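Tryptophan decarboxylase 1 (Oryza sativa subsp. japonica, PDB 6KHO) decarboxylates L-tryptophan to tryptamine and 5-hydroxy-L-tryptophan to serotonin, using pyridoxal 5'-phosphate as cofactor and working as a homodimer. Local coordinates at residues V79-K82 against E83-S86; D116-A119 against S120-T124; Q130-P133 against A134-E137; N151-T154 against S155-N158; W390-M393 against R394-V398. All blocks are in the same frame, centred on the assembly; numbering follows the deposited sequence.

Overall arrangement
The five contacts are local turns of one chain, so each closes a loop of only a few residues; they follow in series, and none nests in or crosses another. Interaction 1 lies on helix 77-88, interaction 2 ends helix 110-122, interaction 3 starts helix 133-149, and interaction 4 is a loop turn after it, leading to strand 168-172. Interaction 5 belongs to the long helix 386-420. Interaction 2 touches interaction 3 through Thr-124 and Ser-132, and interaction 5 through Ile-118 and Met-391. All but interaction 4 meet the second subunit, where interaction 1 of one chain grips interaction 5 of the other.

Interaction 1: V79-K82 against E83-S86; sequences VTMK and ELRS
Glu-83 lies alongside Val-79, one helical turn earlier. Its N donates to Val-79 O at 3.0 Å, a nearly straight bond (N-H...O 167°). With CG beside the backbone N (chi1 -59°), the methylene lies 3.3 Å from the same Val-79 O. The extended chain runs on, both side chains pointing the same way, until OE2 is 4.2 Å from Val-79 CG1. OE2 forms a salt bridge with Arg-394 of the second subunit. Shortening Glu-83 to an alanine is likely to leave that arginine without its anionic mate and uncover the flank of Val-79. Leu-84 repeats the backbone step to Thr-80, and its CD2 lies 3.7 Å from CE, the terminal methyl of Met-81. Arg-85 has its N bonded to Met-81 O, and its CG presses to 3.2 Å from that oxygen. The side chain bends further out, so that the guanidinium reaches Asp-43 in a salt bridge. Ser-86 grips Lys-82 O twice. Its N approaches to 2.8 Å with little tilt from the carbonyl plane, whereas OG comes from above that plane (41° out of it) at 3.1 Å from the same oxygen. The i to i+4 backbone bonds are typical of an alpha-helix. Its faces make it amphipathic: Met-81 and Leu-84 pack on Phe-40 of helix 27-47, Lys-82 and Ser-86 are exposed, and Thr-80 OG1, hydrogen-bonded to Thr-395 OG1 of the second subunit, joins Glu-83 at the dimer interface.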
# COMPACT_ATOMS: atom_id res chain seq x y z
N VAL A 79 -27.55 -10.60 -1.46
CA VAL A 79 -27.97 -9.40 -0.74
C VAL A 79 -26.84 -8.38 -0.68
O VAL A 79 -27.06 -7.18 -0.88
CB VAL A 79 -28.46 -9.79 0.67
CG1 VAL A 79 -28.69 -8.53 1.52
CG2 VAL A 79 -29.73 -10.64 0.58
N THR A 80 -25.62 -8.84 -0.43
CA THR A 80 -24.47 -7.94 -0.47
C THR A 80 -24.35 -7.26 -1.83
O THR A 80 -24.16 -6.04 -1.91
CB THR A 80 -23.20 -8.72 -0.13
OG1 THR A 80 -23.40 -9.39 1.12
CG2 THR A 80 -21.99 -7.77 -0.05
N MET A 81 -24.50 -8.03 -2.91
CA MET A 81 -24.44 -7.46 -4.25
C MET A 81 -25.61 -6.53 -4.53
O MET A 81 -25.46 -5.54 -5.26
CB MET A 81 -24.40 -8.57 -5.30
CG MET A 81 -23.14 -9.46 -5.25
SD MET A 81 -21.64 -8.51 -5.56
CE MET A 81 -21.95 -7.94 -7.22
N LYS A 82 -26.80 -6.82 -3.99
CA LYS A 82 -27.90 -5.88 -4.19
C LYS A 82 -27.62 -4.54 -3.50
O LYS A 82 -27.88 -3.48 -4.08
CB LYS A 82 -29.23 -6.47 -3.69
CG LYS A 82 -30.42 -5.53 -3.93
CD LYS A 82 -31.72 -6.14 -3.42
CE LYS A 82 -32.94 -5.36 -3.91
NZ LYS A 82 -34.15 -6.25 -3.91
N GLU A 83 -27.07 -4.58 -2.29
CA GLU A 83 -26.70 -3.33 -1.61
C GLU A 83 -25.57 -2.61 -2.34
O GLU A 83 -25.55 -1.38 -2.39
CB GLU A 83 -26.34 -3.60 -0.15
CG GLU A 83 -27.53 -4.25 0.60
CD GLU A 83 -27.33 -4.36 2.10
OE1 GLU A 83 -26.19 -4.26 2.58
OE2 GLU A 83 -28.34 -4.56 2.82
N LEU A 84 -24.63 -3.36 -2.93
CA LEU A 84 -23.65 -2.74 -3.81
C LEU A 84 -24.33 -1.95 -4.92
O LEU A 84 -23.99 -0.79 -5.18
CB LEU A 84 -22.74 -3.82 -4.41
CG LEU A 84 -21.74 -3.32 -5.43
CD1 LEU A 84 -20.65 -2.49 -4.74
CD2 LEU A 84 -21.13 -4.48 -6.20
N ARG A 85 -25.30 -2.56 -5.59
CA ARG A 85 -25.94 -1.90 -6.73
C ARG A 85 -26.85 -0.76 -6.29
O ARG A 85 -26.97 0.24 -7.01
CB ARG A 85 -26.72 -2.91 -7.57
CG ARG A 85 -25.87 -4.06 -8.11
CD ARG A 85 -26.72 -5.18 -8.68
NE ARG A 85 -26.47 -5.33 -10.12
CZ ARG A 85 -25.80 -6.33 -10.67
NH1 ARG A 85 -25.30 -7.32 -9.92
NH2 ARG A 85 -25.63 -6.36 -12.00
N SER A 86 -27.51 -0.90 -5.14
CA SER A 86 -28.53 0.05 -4.70
C SER A 86 -27.96 1.25 -3.95
O SER A 86 -28.46 2.37 -4.11
CB SER A 86 -29.55 -0.63 -3.79
OG SER A 86 -30.30 -1.58 -4.51

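Interaction 2: D116-A119 against S120-T124; sequences DLIA and SAMNT
The C-terminal turns of helix 110-122 are joined here, from the double grip of Ser-120 on Asp-116 to the helix exit at Asn-123. Ser-120 N donates to Asp-116 O at 2.9 Å and Ser-120 OG to the same oxygen at 3.1 Å, from opposite faces of the carbonyl plane. OG stands beside the backbone N (chi1 -69°), which brings it back over the preceding turn; it is also bonded to Arg-383, while Lys-388 forms a salt bridge with the Asp-116 carboxylate. On another side of the helix, Met-122 lies alongside Ile-118 and turns its CE to 3.9 Å from Ile-118 CG2. The bond from Met-122 N to Ile-118 O is 3.0 Å long and almost straight (177°). Asn-123 N closes the last turn on Ala-119 O at 2.8 Å, and its positive phi then turns the chain out of the helix. Water 1 bridges Ala-119 O and Thr-124 N, accepting from the latter at 2.9 Å. All the touching residues are buried, and Tyr-45, Ser-106 and Asn-108 of the second subunit hydrogen-bond to the carbonyls of Ala-121, Asn-123 and Ser-120 respectively. An asparagine with positive phi, just after the last helical residue, is typical of a helix C-terminus.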
# COMPACT_ATOMS: atom_id res chain seq x y z
N ASP A 116 -4.85 -9.29 -10.83
CA ASP A 116 -5.04 -8.90 -9.44
C ASP A 116 -6.02 -9.80 -8.72
O ASP A 116 -5.85 -10.06 -7.52
CB ASP A 116 -5.49 -7.44 -9.32
CG ASP A 116 -4.41 -6.58 -8.67
OD1 ASP A 116 -3.28 -7.10 -8.47
OD2 ASP A 116 -4.69 -5.41 -8.36
N LEU A 117 -7.05 -10.29 -9.42
CA LEU A 117 -7.95 -11.28 -8.82
C LEU A 117 -7.20 -12.54 -8.42
O LEU A 117 -7.38 -13.06 -7.31
CB LEU A 117 -9.07 -11.60 -9.81
CG LEU A 117 -9.96 -12.83 -9.61
CD1 LEU A 117 -10.73 -12.77 -8.30
CD2 LEU A 117 -10.91 -12.97 -10.81
N ILE A 118 -6.33 -13.04 -9.30
CA ILE A 118 -5.57 -14.24 -8.97
C ILE A 118 -4.65 -13.98 -7.78
O ILE A 118 -4.55 -14.80 -6.86
CB ILE A 118 -4.81 -14.73 -10.22
CG1 ILE A 118 -5.84 -15.26 -11.23
CG2 ILE A 118 -3.82 -15.83 -9.84
CD1 ILE A 118 -5.30 -15.51 -12.65
N ALA A 119 -4.01 -12.80 -7.73
CA ALA A 119 -3.13 -12.49 -6.61
C ALA A 119 -3.91 -12.42 -5.31
O ALA A 119 -3.45 -12.91 -4.27
CB ALA A 119 -2.38 -11.19 -6.88
N SER A 120 -5.12 -11.85 -5.35
CA SER A 120 -5.95 -11.74 -4.15
C SER A 120 -6.38 -13.10 -3.64
O SER A 120 -6.57 -13.28 -2.43
CB SER A 120 -7.22 -10.92 -4.43
OG SER A 120 -6.93 -9.57 -4.66
N ALA A 121 -6.55 -14.08 -4.53
CA ALA A 121 -7.02 -15.38 -4.09
C ALA A 121 -5.88 -16.22 -3.53
O ALA A 121 -6.04 -16.91 -2.51
CB ALA A 121 -7.70 -16.11 -5.25
N MET A 122 -4.72 -16.21 -4.19
CA MET A 122 -3.57 -16.91 -3.65
C MET A 122 -3.09 -16.25 -2.36
O MET A 122 -2.70 -16.94 -1.40
CB MET A 122 -2.46 -16.96 -4.70
CG MET A 122 -2.93 -17.77 -5.93
SD MET A 122 -1.61 -18.13 -7.09
CE MET A 122 -0.91 -16.50 -7.32
N ASN A 123 -3.12 -14.92 -2.32
CA ASN A 123 -2.95 -14.13 -1.11
C ASN A 123 -1.62 -14.45 -0.41
O ASN A 123 -1.57 -14.59 0.81
CB ASN A 123 -4.14 -14.35 -0.16
CG ASN A 123 -4.34 -13.18 0.80
OD1 ASN A 123 -4.09 -12.02 0.46
ND2 ASN A 123 -4.79 -13.50 2.02
N THR A 124 -0.55 -14.57 -1.20
CA THR A 124 0.77 -14.74 -0.61
C THR A 124 1.28 -13.40 -0.09
O THR A 124 0.86 -12.33 -0.54
CB THR A 124 1.76 -15.35 -1.63
OG1 THR A 124 1.88 -14.47 -2.77
CG2 THR A 124 1.28 -16.75 -2.10
O HOH W 1 -0.60 -13.93 -4.03
O HOH W 2 -0.70 -11.44 -2.91

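Interaction 3: Q130-P133 against A134-E137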
# COMPACT_ATOMS: atom_id res chain seq x y z
N GLN A 130 12.01 -16.18 0.09
CA GLN A 130 11.61 -17.51 0.54
C GLN A 130 10.12 -17.57 0.86
O GLN A 130 9.49 -18.62 0.64
CB GLN A 130 12.43 -17.92 1.77
CG GLN A 130 12.14 -19.35 2.23
CD GLN A 130 12.40 -20.37 1.14
OE1 GLN A 130 11.50 -20.72 0.36
NE2 GLN A 130 13.63 -20.85 1.09
N ALA A 131 9.56 -16.47 1.38
CA ALA A 131 8.13 -16.35 1.69
C ALA A 131 7.24 -16.65 0.50
O ALA A 131 6.05 -16.93 0.71
CB ALA A 131 7.78 -14.94 2.16
N SER A 132 7.77 -16.54 -0.75
CA SER A 132 7.17 -17.01 -2.00
C SER A 132 8.06 -16.66 -3.19
O SER A 132 7.94 -15.55 -3.74
CB SER A 132 5.78 -16.41 -2.21
OG SER A 132 5.13 -17.09 -3.26
N PRO A 133 8.95 -17.56 -3.62
CA PRO A 133 9.92 -17.21 -4.67
C PRO A 133 9.32 -16.60 -5.93
O PRO A 133 9.82 -15.58 -6.41
CB PRO A 133 10.62 -18.55 -4.93
CG PRO A 133 10.68 -19.17 -3.57
CD PRO A 133 9.30 -18.84 -2.97
N ALA A 134 8.26 -17.21 -6.47
CA ALA A 134 7.66 -16.70 -7.71
C ALA A 134 7.20 -15.25 -7.57
O ALA A 134 7.30 -14.49 -8.53
CB ALA A 134 6.47 -17.60 -8.11
N ALA A 135 6.70 -14.85 -6.40
CA ALA A 135 6.18 -13.49 -6.26
C ALA A 135 7.29 -12.46 -6.40
O ALA A 135 7.11 -11.40 -7.03
CB ALA A 135 5.47 -13.33 -4.92
N THR A 136 8.45 -12.74 -5.82
CA THR A 136 9.57 -11.81 -5.89
C THR A 136 10.25 -11.87 -7.25
O THR A 136 10.57 -10.83 -7.84
CB THR A 136 10.55 -12.11 -4.76
OG1 THR A 136 9.94 -11.73 -3.51
CG2 THR A 136 11.89 -11.37 -4.97
N GLU A 137 10.46 -13.08 -7.78
CA GLU A 137 11.13 -13.20 -9.07
C GLU A 137 10.27 -12.66 -10.20
O GLU A 137 10.81 -12.11 -11.17
CB GLU A 137 11.52 -14.66 -9.33
CG GLU A 137 12.52 -15.16 -8.27
CD GLU A 137 13.51 -16.20 -8.79
OE1 GLU A 137 13.57 -16.47 -10.01
OE2 GLU A 137 14.24 -16.76 -7.94
O HOH W 3 8.37 -13.36 -2.25
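Glu-137 lays its CB and CG, rather than its flat carboxylate, against Pro-133, with CG 3.3 Å from Pro-133 O. The carboxylate oxygens are held beyond this turn: OE2 accepts from Trp-129 NE1 and from Gly-60 N of the second subunit, and OE1 from Leu-62 N of the second subunit. The other flat group is the Pro-133 carbonyl, which Glu-137 N meets nearly along the C=O axis, at 2.9 Å from Pro-133 O and with an N-H...O angle of 172°. Thr-136 N adds a weak bond to that oxygen. The pyrrolidine ring packs on Gly-91 of the second subunit. One residue earlier, Ser-132 O accepts a weak bond from Ala-135 N at 3.0 Å. Water 3 donates to Ser-132 O at 2.7 Å and accepts from Thr-136 OG1 at 2.6 Å, linking the N-cap residue to the first turn. The serine side chain makes no cap: with OG anti to the backbone N (chi1 -168°), it bonds to Thr-93 N of the second subunit, while its CB stays 4.1 Å from Ala-135 CB. Proline, which has no N-H to offer, suits the first position after the N-cap. Helix 133-149, its buried N-terminus built into the dimer interface, thus begins with proline at the N1 position, next to an N-cap serine whose side chain makes no capping bond.

Interaction 4: N151-T154 against S155-N158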
# COMPACT_ATOMS: atom_id res chain seq x y z
N ASN A 151 13.31 1.79 -22.25
CA ASN A 151 14.70 2.01 -22.63
C ASN A 151 15.48 2.69 -21.51
O ASN A 151 16.31 3.57 -21.76
CB ASN A 151 14.79 2.81 -23.92
CG ASN A 151 15.19 1.96 -25.06
OD1 ASN A 151 16.37 1.64 -25.22
ND2 ASN A 151 14.22 1.52 -25.84
N LEU A 152 15.23 2.28 -20.27
CA LEU A 152 16.06 2.78 -19.19
C LEU A 152 17.50 2.31 -19.39
O LEU A 152 17.74 1.22 -19.92
CB LEU A 152 15.55 2.30 -17.84
CG LEU A 152 14.20 2.84 -17.37
CD1 LEU A 152 13.96 2.42 -15.93
CD2 LEU A 152 14.15 4.37 -17.48
N PRO A 153 18.48 3.13 -19.02
CA PRO A 153 19.87 2.65 -18.97
C PRO A 153 19.98 1.38 -18.14
O PRO A 153 19.22 1.17 -17.18
CB PRO A 153 20.63 3.82 -18.31
CG PRO A 153 19.79 5.02 -18.60
CD PRO A 153 18.36 4.56 -18.67
N THR A 154 20.94 0.53 -18.51
CA THR A 154 21.10 -0.75 -17.82
C THR A 154 21.52 -0.56 -16.38
O THR A 154 21.32 -1.47 -15.56
CB THR A 154 22.12 -1.64 -18.54
OG1 THR A 154 23.31 -0.89 -18.82
CG2 THR A 154 21.56 -2.16 -19.85
N SER A 155 22.07 0.60 -16.03
CA SER A 155 22.39 0.88 -14.64
C SER A 155 21.17 0.83 -13.73
O SER A 155 21.33 0.75 -12.51
CB SER A 155 23.09 2.24 -14.53
OG SER A 155 22.30 3.27 -15.12
N PHE A 156 19.95 0.87 -14.27
CA PHE A 156 18.75 0.83 -13.44
C PHE A 156 18.18 -0.57 -13.24
O PHE A 156 17.19 -0.72 -12.52
CB PHE A 156 17.66 1.74 -14.01
CG PHE A 156 17.88 3.21 -13.73
CD1 PHE A 156 17.57 3.74 -12.48
CD2 PHE A 156 18.42 4.05 -14.70
CE1 PHE A 156 17.79 5.09 -12.19
CE2 PHE A 156 18.64 5.40 -14.43
CZ PHE A 156 18.32 5.92 -13.17
N MET A 157 18.76 -1.62 -13.83
CA MET A 157 18.26 -2.95 -13.53
C MET A 157 19.42 -3.92 -13.32
O MET A 157 20.59 -3.56 -13.49
CB MET A 157 17.27 -3.43 -14.60
CG MET A 157 16.05 -4.20 -14.05
SD MET A 157 15.17 -3.50 -12.60
CE MET A 157 14.37 -5.02 -12.04
N ASN A 158 19.09 -5.13 -12.89
CA ASN A 158 20.09 -6.14 -12.54
C ASN A 158 19.80 -7.44 -13.28
O ASN A 158 18.64 -7.76 -13.53
CB ASN A 158 20.11 -6.39 -11.02
CG ASN A 158 21.53 -6.53 -10.46
OD1 ASN A 158 22.15 -7.60 -10.57
ND2 ASN A 158 22.04 -5.46 -9.84
O HOH W 4 23.92 1.93 -18.16
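Two successive 3-10 turns carry the chain round from Pro-153 to Met-157: Phe-156 N donates to Pro-153 O at 3.0 Å and Met-157 N to Thr-154 O at 3.1 Å. Both bonds are nearly straight at the hydrogen, yet each donor stands well above the plane of the carbonyl it meets, 45° out at Pro-153 and 57° out at Thr-154. The Phe-156 ring lies beside the Pro-153 ring, both pointing the same way, with CD2 of the phenylalanine 4.0 Å from CD of the proline. Pro-153 O sits at the edge of the aromatic ring and near its plane, 3.9 Å from Phe-156 CD2. Leu-152 CD1 touches Phe-156 CB at 4.2 Å. Ser-155 OG comes to 3.6 Å from Pro-153 CB, because chi1 (55°) sets it between the backbone N and the carbonyl carbon. Water 4 joins Thr-154 OG1 to Ser-155 N, accepting from the latter at 3.1 Å, so that this amide within the turn has a partner. Asn-151, with positive phi, ends helix 133-149 in a Schellman motif just before the turn. The whole piece is the surface loop leading on to strand 168-172: Leu-152 and Met-157 rest on helix 133-149, Leu-152, Phe-156 and Met-157 on Tyr-342 of strand 339-343, and Pro-153 on the loop at Val-318 and Glu-319.

Interaction 5: W390-M393 against R394-V398; sequences WMVM and RTYGV
Trp-390 and Arg-394 run side by side from neighbouring turns, pointing the same way, with the arginine's aliphatic stem laid over one face of the indole. Arg-394 CB forms a CH-pi contact, 4.0 Å from the centroid of the five-membered ring of Trp-390 and 21° off the ring normal, while Arg-394 CG continues over Trp-390 CZ2 at 3.9 Å. Having CG anti to the backbone N (chi1 180°) sends the stem along the indole; the bend that follows carries the guanidinium onward, its plane 68° from the ring, so that NE forms a salt bridge with Glu-83 OE1 of the second subunit. Without the indole, as with an alanine here, the arginine stem would probably lose its flat support and be freer to swing away from its ion pair. All this belongs to the long helix 386-420, which packs on helices 110-122 and 133-149 of its own subunit; Trp-145 of the latter meets the indole. Thr-395 turns its OG1 back on Met-391 O at 2.8 Å, only slightly tilted from the carbonyl plane, and its N comes to the same oxygen from above that plane at 3.0 Å. Val-392 and Tyr-396 cross obliquely, CG1 of the valine 4.0 Å from CD2 of the tyrosine, whose hydroxyl bonds to Ala-111 N. Gly-397 has positive phi, and a CB there would jam against the carbonyl of Tyr-396; its N still bonds to Met-393 O at 3.0 Å.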
# COMPACT_ATOMS: atom_id res chain seq x y z
N TRP A 390 2.96 -8.14 -15.12
CA TRP A 390 3.44 -9.12 -16.10
C TRP A 390 2.31 -9.57 -17.03
O TRP A 390 2.50 -9.69 -18.24
CB TRP A 390 4.05 -10.32 -15.37
CG TRP A 390 4.29 -11.51 -16.26
CD1 TRP A 390 5.29 -11.66 -17.17
CD2 TRP A 390 3.49 -12.70 -16.33
NE1 TRP A 390 5.16 -12.88 -17.81
CE2 TRP A 390 4.06 -13.53 -17.32
CE3 TRP A 390 2.33 -13.13 -15.66
CZ2 TRP A 390 3.54 -14.79 -17.64
CZ3 TRP A 390 1.81 -14.40 -15.98
CH2 TRP A 390 2.42 -15.20 -16.96
N MET A 391 1.11 -9.79 -16.48
CA MET A 391 0.01 -10.27 -17.32
C MET A 391 -0.37 -9.24 -18.38
O MET A 391 -0.75 -9.61 -19.50
CB MET A 391 -1.19 -10.59 -16.45
CG MET A 391 -1.08 -11.94 -15.78
SD MET A 391 -2.72 -12.54 -15.33
CE MET A 391 -2.29 -14.19 -14.75
N VAL A 392 -0.30 -7.96 -18.05
CA VAL A 392 -0.60 -6.92 -19.03
C VAL A 392 0.41 -6.96 -20.17
O VAL A 392 0.04 -6.97 -21.35
CB VAL A 392 -0.63 -5.53 -18.34
CG1 VAL A 392 -0.52 -4.42 -19.38
CG2 VAL A 392 -1.90 -5.39 -17.52
N MET A 393 1.71 -6.98 -19.84
CA MET A 393 2.74 -7.01 -20.87
C MET A 393 2.73 -8.33 -21.63
O MET A 393 2.88 -8.34 -22.86
CB MET A 393 4.12 -6.78 -20.25
CG MET A 393 4.42 -5.32 -19.90
SD MET A 393 6.03 -5.06 -19.10
CE MET A 393 5.84 -6.00 -17.57
N ARG A 394 2.55 -9.46 -20.93
CA ARG A 394 2.60 -10.77 -21.58
C ARG A 394 1.42 -10.97 -22.52
O ARG A 394 1.56 -11.57 -23.59
CB ARG A 394 2.64 -11.89 -20.53
CG ARG A 394 2.67 -13.33 -21.12
CD ARG A 394 3.92 -13.47 -21.99
NE ARG A 394 4.21 -14.83 -22.45
CZ ARG A 394 4.20 -15.20 -23.73
NH1 ARG A 394 3.87 -14.31 -24.65
NH2 ARG A 394 4.50 -16.44 -24.08
N THR A 395 0.23 -10.48 -22.15
CA THR A 395 -0.94 -10.75 -22.98
C THR A 395 -1.03 -9.78 -24.16
O THR A 395 -1.31 -10.20 -25.29
CB THR A 395 -2.22 -10.69 -22.12
OG1 THR A 395 -2.07 -11.54 -20.98
CG2 THR A 395 -3.45 -11.14 -22.93
N TYR A 396 -0.80 -8.49 -23.92
CA TYR A 396 -1.01 -7.47 -24.95
C TYR A 396 0.24 -7.19 -25.79
O TYR A 396 0.11 -6.95 -27.00
CB TYR A 396 -1.51 -6.17 -24.32
CG TYR A 396 -2.78 -6.38 -23.53
CD1 TYR A 396 -3.82 -7.14 -24.05
CD2 TYR A 396 -2.93 -5.83 -22.26
CE1 TYR A 396 -4.99 -7.35 -23.33
CE2 TYR A 396 -4.10 -6.02 -21.53
CZ TYR A 396 -5.13 -6.78 -22.08
OH TYR A 396 -6.28 -6.97 -21.36
N GLY A 397 1.43 -7.23 -25.20
CA GLY A 397 2.66 -7.01 -25.94
C GLY A 397 2.98 -5.53 -26.13
O GLY A 397 2.14 -4.65 -25.95
N VAL A 398 4.23 -5.27 -26.53
CA VAL A 398 4.73 -3.89 -26.59
C VAL A 398 3.98 -3.08 -27.64
O VAL A 398 3.58 -1.93 -27.39
CB VAL A 398 6.25 -3.88 -26.87
CG1 VAL A 398 6.76 -2.42 -26.91
CG2 VAL A 398 7.03 -4.68 -25.80